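Local atomic coordinates of thermoresistant glucokinase (Janibacter sp. HTCC2649, PDB entry 4EUN), a protein that probably phosphorylates a sugar or sugar acid such as gluconate at the expense of ATP, acting as a P-loop carbohydrate kinase. Residues Ile45-Gly48 and Val49-Thr53; Ile69-Met72 and Gln73-Ile76; Glu81-Trp84 and Pro85-Arg88. All coordinates share one frame; numbering follows the deposited sequence.

Contact 1. Residues Ile45-Gly48 and Val49-Thr53; sequences IAHG and VADET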
loop_
_atom_site.group_PDB
_atom_site.type_symbol
_atom_site.label_atom_id
_atom_site.label_comp_id
_atom_site.label_asym_id
_atom_site.label_seq_id
_atom_site.Cartn_x
_atom_site.Cartn_y
_atom_site.Cartn_z
ATOM N N ILE A 45 -10.626 1.750 -0.225
ATOM C CA ILE A 45 -10.996 3.061 -0.744
ATOM C C ILE A 45 -9.836 3.725 -1.492
ATOM O O ILE A 45 -10.006 4.200 -2.616
ATOM C CB ILE A 45 -11.496 4.003 0.387
ATOM C CG1 ILE A 45 -12.653 3.357 1.158
ATOM C CG2 ILE A 45 -11.907 5.351 -0.185
ATOM C CD1 ILE A 45 -13.831 2.959 0.282
ATOM N N ALA A 46 -8.655 3.749 -0.876
ATOM C CA ALA A 46 -7.488 4.380 -1.497
ATOM C C ALA A 46 -7.119 3.708 -2.812
ATOM O O ALA A 46 -6.780 4.381 -3.793
ATOM C CB ALA A 46 -6.300 4.363 -0.542
ATOM N N HIS A 47 -7.174 2.381 -2.815
ATOM C CA HIS A 47 -6.858 1.586 -3.997
ATOM C C HIS A 47 -7.879 1.858 -5.097
ATOM O O HIS A 47 -7.521 2.013 -6.264
ATOM C CB HIS A 47 -6.845 0.099 -3.634
ATOM C CG HIS A 47 -6.422 -0.799 -4.755
ATOM N ND1 HIS A 47 -6.795 -2.125 -4.823
ATOM C CD2 HIS A 47 -5.646 -0.569 -5.841
ATOM C CE1 HIS A 47 -6.275 -2.670 -5.909
ATOM N NE2 HIS A 47 -5.573 -1.749 -6.544
ATOM N N GLY A 48 -9.155 1.924 -4.728
ATOM C CA GLY A 48 -10.199 2.212 -5.695
ATOM C C GLY A 48 -10.063 3.590 -6.319
ATOM O O GLY A 48 -10.302 3.765 -7.519
ATOM N N VAL A 49 -9.705 4.579 -5.501
ATOM C CA VAL A 49 -9.472 5.929 -6.004
ATOM C C VAL A 49 -8.237 5.968 -6.910
ATOM O O VAL A 49 -8.260 6.573 -7.983
ATOM C CB VAL A 49 -9.340 6.956 -4.847
ATOM C CG1 VAL A 49 -8.882 8.308 -5.379
ATOM C CG2 VAL A 49 -10.666 7.114 -4.125
ATOM N N ALA A 50 -7.170 5.301 -6.484
ATOM C CA ALA A 50 -5.922 5.282 -7.245
ATOM C C ALA A 50 -6.128 4.698 -8.636
ATOM O O ALA A 50 -5.589 5.214 -9.622
ATOM C CB ALA A 50 -4.858 4.492 -6.489
ATOM N N ASP A 51 -6.900 3.617 -8.712
ATOM C CA ASP A 51 -7.074 2.880 -9.964
ATOM C C ASP A 51 -7.805 3.673 -11.043
ATOM O O ASP A 51 -7.687 3.364 -12.233
ATOM C CB ASP A 51 -7.777 1.541 -9.706
ATOM C CG ASP A 51 -6.822 0.364 -9.759
ATOM O OD1 ASP A 51 -5.683 0.494 -9.262
ATOM O OD2 ASP A 51 -7.202 -0.689 -10.312
ATOM N N GLU A 52 -8.541 4.700 -10.634
ATOM C CA GLU A 52 -9.317 5.499 -11.579
ATOM C C GLU A 52 -8.703 6.865 -11.875
ATOM O O GLU A 52 -9.169 7.580 -12.757
ATOM C CB GLU A 52 -10.759 5.662 -11.083
ATOM C CG GLU A 52 -11.567 4.368 -11.073
ATOM C CD GLU A 52 -11.615 3.675 -12.434
ATOM O OE1 GLU A 52 -11.500 4.357 -13.478
ATOM O OE2 GLU A 52 -11.772 2.435 -12.458
ATOM N N THR A 53 -7.646 7.219 -11.152
ATOM C CA THR A 53 -7.088 8.562 -11.256
ATOM C C THR A 53 -5.605 8.586 -11.599
ATOM O O THR A 53 -5.085 9.627 -11.989
ATOM C CB THR A 53 -7.236 9.308 -9.935
ATOM O OG1 THR A 53 -6.638 8.520 -8.901
ATOM C CG2 THR A 53 -8.696 9.542 -9.610
#

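Contact 2. Residues Ile69-Met72 and Gln73-Ile76; sequences IATM and QRGI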
loop_
_atom_site.group_PDB
_atom_site.type_symbol
_atom_site.label_atom_id
_atom_site.label_comp_id
_atom_site.label_asym_id
_atom_site.label_seq_id
_atom_site.Cartn_x
_atom_site.Cartn_y
_atom_site.Cartn_z
ATOM N N ILE A 69 6.095 0.337 15.049
ATOM C CA ILE A 69 5.146 -0.705 14.664
ATOM C C ILE A 69 5.044 -1.762 15.762
ATOM O O ILE A 69 3.946 -2.141 16.171
ATOM C CB ILE A 69 5.537 -1.405 13.337
ATOM C CG1 ILE A 69 5.495 -0.417 12.167
ATOM C CG2 ILE A 69 4.607 -2.586 13.076
ATOM C CD1 ILE A 69 4.145 0.293 11.987
ATOM N N ALA A 70 6.189 -2.246 16.236
ATOM C CA ALA A 70 6.196 -3.265 17.295
ATOM C C ALA A 70 5.517 -2.795 18.582
ATOM O O ALA A 70 4.814 -3.576 19.228
ATOM C CB ALA A 70 7.612 -3.726 17.571
ATOM N N THR A 71 5.742 -1.533 18.947
ATOM C CA THR A 71 5.159 -0.950 20.162
ATOM C C THR A 71 3.641 -0.968 20.065
ATOM O O THR A 71 2.955 -1.383 21.002
ATOM C CB THR A 71 5.671 0.486 20.372
ATOM O OG1 THR A 71 7.086 0.445 20.597
ATOM C CG2 THR A 71 5.000 1.130 21.576
ATOM N N MET A 72 3.110 -0.537 18.925
ATOM C CA MET A 72 1.671 -0.555 18.714
ATOM C C MET A 72 1.131 -1.972 18.678
ATOM O O MET A 72 0.035 -2.229 19.168
ATOM C CB MET A 72 1.289 0.192 17.436
ATOM C CG MET A 72 1.542 1.659 17.518
ATOM S SD MET A 72 0.890 2.511 16.072
ATOM C CE MET A 72 2.136 2.099 14.849
ATOM N N GLN A 73 1.893 -2.903 18.108
ATOM C CA GLN A 73 1.412 -4.280 18.044
ATOM C C GLN A 73 1.260 -4.930 19.420
ATOM O O GLN A 73 0.511 -5.898 19.573
ATOM C CB GLN A 73 2.293 -5.139 17.139
ATOM C CG GLN A 73 2.074 -4.831 15.665
ATOM C CD GLN A 73 2.900 -5.724 14.776
ATOM O OE1 GLN A 73 4.055 -6.018 15.085
ATOM N NE2 GLN A 73 2.307 -6.181 13.678
ATOM N N ARG A 74 1.989 -4.419 20.409
ATOM C CA ARG A 74 1.833 -4.912 21.780
ATOM C C ARG A 74 0.681 -4.224 22.498
ATOM O O ARG A 74 0.362 -4.569 23.637
ATOM C CB ARG A 74 3.135 -4.772 22.587
ATOM C CG ARG A 74 4.261 -5.639 22.044
ATOM C CD ARG A 74 5.432 -5.789 22.999
ATOM N NE ARG A 74 5.920 -4.498 23.476
ATOM C CZ ARG A 74 6.746 -3.707 22.800
ATOM N NH1 ARG A 74 7.187 -4.067 21.604
ATOM N NH2 ARG A 74 7.135 -2.555 23.329
ATOM N N GLY A 75 0.059 -3.253 21.832
ATOM C CA GLY A 75 -1.110 -2.577 22.377
ATOM C C GLY A 75 -0.818 -1.248 23.045
ATOM O O GLY A 75 -1.675 -0.700 23.753
ATOM N N ILE A 76 0.384 -0.720 22.831
ATOM C CA ILE A 76 0.752 0.556 23.448
ATOM C C ILE A 76 0.543 1.667 22.434
ATOM O O ILE A 76 1.140 1.641 21.363
ATOM C CB ILE A 76 2.227 0.587 23.851
ATOM C CG1 ILE A 76 2.549 -0.513 24.859
ATOM C CG2 ILE A 76 2.607 1.947 24.383
ATOM C CD1 ILE A 76 3.522 -1.503 24.320
HETATM O O HOH W 1 9.048 -1.575 20.974
#

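Contact 3. Residues Glu81-Trp84 and Pro85-Arg88; sequences EDRW and PWLR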
loop_
_atom_site.group_PDB
_atom_site.type_symbol
_atom_site.label_atom_id
_atom_site.label_comp_id
_atom_site.label_asym_id
_atom_site.label_seq_id
_atom_site.Cartn_x
_atom_site.Cartn_y
_atom_site.Cartn_z
ATOM N N GLU A 81 4.913 12.800 20.376
ATOM C CA GLU A 81 6.362 12.776 20.179
ATOM C C GLU A 81 6.804 11.622 19.275
ATOM O O GLU A 81 7.693 11.792 18.428
ATOM C CB GLU A 81 7.096 12.698 21.519
ATOM C CG GLU A 81 8.610 12.626 21.383
ATOM C CD GLU A 81 9.329 12.835 22.699
ATOM O OE1 GLU A 81 8.674 12.739 23.759
ATOM O OE2 GLU A 81 10.550 13.101 22.674
ATOM N N ASP A 82 6.184 10.458 19.451
ATOM C CA ASP A 82 6.505 9.293 18.624
ATOM C C ASP A 82 6.149 9.555 17.178
ATOM O O ASP A 82 6.797 9.036 16.263
ATOM C CB ASP A 82 5.722 8.060 19.086
ATOM C CG ASP A 82 6.106 7.602 20.475
ATOM O OD1 ASP A 82 7.291 7.742 20.853
ATOM O OD2 ASP A 82 5.212 7.104 21.194
ATOM N N ARG A 83 5.106 10.353 16.974
ATOM C CA ARG A 83 4.525 10.502 15.643
ATOM C C ARG A 83 5.098 11.633 14.801
ATOM O O ARG A 83 4.991 11.577 13.572
ATOM C CB ARG A 83 2.999 10.652 15.720
ATOM C CG ARG A 83 2.267 9.396 16.184
ATOM C CD ARG A 83 0.777 9.645 16.316
ATOM N NE ARG A 83 0.046 8.458 16.765
ATOM C CZ ARG A 83 -0.767 8.420 17.818
ATOM N NH1 ARG A 83 -0.956 9.501 18.559
ATOM N NH2 ARG A 83 -1.381 7.290 18.140
ATOM N N TRP A 84 5.683 12.654 15.428
ATOM C CA TRP A 84 6.178 13.800 14.658
ATOM C C TRP A 84 7.161 13.424 13.535
ATOM O O TRP A 84 6.985 13.884 12.406
ATOM C CB TRP A 84 6.768 14.923 15.535
ATOM C CG TRP A 84 5.837 15.549 16.547
ATOM C CD1 TRP A 84 6.090 15.725 17.880
ATOM C CD2 TRP A 84 4.529 16.104 16.315
ATOM N NE1 TRP A 84 5.026 16.344 18.490
ATOM C CE2 TRP A 84 4.054 16.587 17.553
ATOM C CE3 TRP A 84 3.711 16.232 15.187
ATOM C CZ2 TRP A 84 2.799 17.187 17.692
ATOM C CZ3 TRP A 84 2.469 16.837 15.331
ATOM C CH2 TRP A 84 2.027 17.301 16.567
ATOM N N PRO A 85 8.194 12.596 13.829
ATOM C CA PRO A 85 9.123 12.278 12.732
ATOM C C PRO A 85 8.449 11.508 11.603
ATOM O O PRO A 85 8.795 11.727 10.443
ATOM C CB PRO A 85 10.194 11.413 13.412
ATOM C CG PRO A 85 10.151 11.835 14.859
ATOM C CD PRO A 85 8.693 12.083 15.120
ATOM N N TRP A 86 7.495 10.646 11.942
ATOM C CA TRP A 86 6.718 9.891 10.965
ATOM C C TRP A 86 5.892 10.813 10.067
ATOM O O TRP A 86 5.936 10.710 8.841
ATOM C CB TRP A 86 5.821 8.893 11.706
ATOM C CG TRP A 86 4.766 8.204 10.878
ATOM C CD1 TRP A 86 4.973 7.355 9.827
ATOM C CD2 TRP A 86 3.346 8.259 11.076
ATOM N NE1 TRP A 86 3.772 6.900 9.349
ATOM C CE2 TRP A 86 2.755 7.436 10.096
ATOM C CE3 TRP A 86 2.518 8.930 11.983
ATOM C CZ2 TRP A 86 1.373 7.264 9.996
ATOM C CZ3 TRP A 86 1.146 8.763 11.884
ATOM C CH2 TRP A 86 0.585 7.938 10.894
ATOM N N LEU A 87 5.152 11.725 10.679
ATOM C CA LEU A 87 4.371 12.706 9.942
ATOM C C LEU A 87 5.248 13.582 9.043
ATOM O O LEU A 87 4.864 13.898 7.914
ATOM C CB LEU A 87 3.583 13.568 10.927
ATOM C CG LEU A 87 2.521 12.767 11.669
ATOM C CD1 LEU A 87 2.093 13.531 12.902
ATOM C CD2 LEU A 87 1.305 12.516 10.786
ATOM N N ARG A 88 6.414 13.984 9.541
ATOM C CA ARG A 88 7.323 14.784 8.720
ATOM C C ARG A 88 7.848 13.990 7.532
ATOM O O ARG A 88 8.040 14.551 6.461
ATOM C CB ARG A 88 8.488 15.355 9.534
ATOM C CG ARG A 88 8.119 16.579 10.362
ATOM C CD ARG A 88 9.359 17.173 11.014
ATOM N NE ARG A 88 9.972 16.232 11.948
ATOM C CZ ARG A 88 9.867 16.319 13.269
ATOM N NH1 ARG A 88 10.452 15.416 14.045
ATOM N NH2 ARG A 88 9.184 17.316 13.815
#

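Contact 1. Residues Ile45-Gly48 and Val49-Thr53
Ile45 and Val49 meet on the buried flank of helix 42-53, where Val49 CG2 comes within 3.3 Å of Ile45 O. Val49 has CG1 anti to the backbone N (chi1 171°), which keeps CG2 beside that N, near the oxygen end of the Ile45 carbonyl. The same carbonyl takes the Val49 amide in a regular i to i+4 bond, N to O 2.9 Å. Ala46 and Ala50 repeat the pattern one residue on: Ala50 CB lies 3.3 Å from Ala46 O. Both alanines and Val49 rest on Ile105 of strand 104-108, whereas Ile45 and Val49 also pack on helix 180-191, so this flank joins sheet to helix.

The other flank is looser and more polar. His47 and Asp51 run side by side in the same direction, with ring and carboxylate planes 75° apart. His47 NE2 stands 3.5 Å from Asp51 OD1, and the carboxylate meets the imidazole at a slant. A sulfate ion lies close to the His47 side chain, and Arg145 of the second subunit forms a long, weak ion pair with Asp51 OD2. Glu52 has its firmer partner there too, accepting from the amide of Glu146 of that subunit.

At the end of the stretch, Thr53 OG1 donates to Val49 O at 2.7 Å, approaching above the carbonyl plane, while Glu52 N reaches that oxygen from the opposite face at 3.3 Å. Two donors thus share the Val49 oxygen, and on the polar flank the Asp51 carboxylate and the sulfate together give the His47 imidazole an anionic setting that may influence it.

Contact 2. Residues Ile69-Met72 and Gln73-Ile76
Thr71 meets Ile76 through its methyl group: with chi1 at -64°, CG2 stands anti to the backbone N and faces the residue five positions on, while OG1 is turned beside that N. Thr71 CG2 approaches Ile76 CB to 3.6 Å, and Ile76 CD1 bends back to 3.4 Å from Thr71 O. A second torsion, the bend of Arg74 at chi3 (-52°), folds its guanidinium back along the helix so that Thr71 CA lies over one face of the flat group. Water 1 sits at the edge of the guanidinium, in its plane; it accepts from Arg74 NH1 at 3.2 Å and donates to Thr71 OG1 at 2.8 Å, tying the two side chains together. The stronger tie of the hydroxyl group within the protein runs back to Glu67 O, one turn earlier.

Helix 66-73 ends here in a Schellman motif. Ile76 N reaches back to Thr71 O, and Gly75 N bonds to Met72 O at 2.9 Å, coming from above the carbonyl plane. Gly75 has a positive phi of 98°, which would set a beta carbon hard against the Arg74 carbonyl oxygen, a clash that glycine avoids. The chain is brought round far enough for Met72 CA to point its hydrogen at Ile76 O.

On another side of the helix, Gln73 extends beyond CG and brings its amide carbon CD to 4.0 Å from Ile69 CG2. Its NE2 donates to Phe149 O of the same chain. Arg97 and Val102 of the second subunit pack on Ile69 and Gln73 respectively, whereas Met72 is buried against Leu78 and Met150.

Contact 3. Residues Glu81-Trp84 and Pro85-Arg88
Trp84 and Leu87 make the apolar side-chain contact of this helical stretch: Leu87 CD1 lies 3.9 Å from Trp84 CE3, approaching the benzo part of the indole obliquely. The same CD1 also touches Arg83 CB at 4.1 Å, so one methyl meets two side chains of the preceding turn. Leu87 CG is anti to its own carbonyl carbon (chi1 -66°), which sets it 3.3 Å from Arg83 O.

Two oxygens organise the polar part. Arg83 O accepts from Leu87 N at 2.9 Å in an almost straight bond (174° at the hydrogen), and it also lies near the plane of the Trp86 indole, at the ring edge. Trp84 O accepts from Arg88 N and is roofed by the Arg88 guanidinium, lying 3.8 Å from that plane beneath its centre. The bend of the arginine at chi3 (-63°) turns the flat group back to this place, with Arg88 NH2 3.8 Å from Trp84 CB.

Pro85 shapes the backbone beneath these contacts. Its nitrogen has no hydrogen to give, and Pro85 CD takes up a place 3.5 Å from Glu81 O where an amide would otherwise bond. This missing bond contributes to a kink in helix 80-99, which nevertheless continues through the stretch.

Farther out, Arg83 NH1 bonds to Tyr115 OH, and the ring of Tyr115 meets Trp84 edge-to-face, while Trp86 stacks with His64 and its NE1 hydrogen-bonds to Ala60 O. Helix 80-99 is thereby packed through Trp84 and Leu87 on helix 113-119, through Arg83 on helix 155-161, and through Trp86 on the segment that follows strand 56-59.

In the fold
The three contacts follow one another along the chain. Contact 1 lies on the opposite side of the chain's centre from the other two, its own centre about 29 Å from that of contact 2 and about 26 Å from that of contact 3. It adjoins the putative nucleotide site: the His47 side chain is near a probable P-loop (Walker A), whose backbone amides appear to bind sulfate, consistent with a phosphate site. Contacts 2 and 3 are closer neighbours, with nearest atoms about 6 Å apart but no touch; His64 links them by packing on Ile69 and stacking with Trp86. Contacts 1 and 2 both reach the second subunit, whereas contact 3 packs within its own chain.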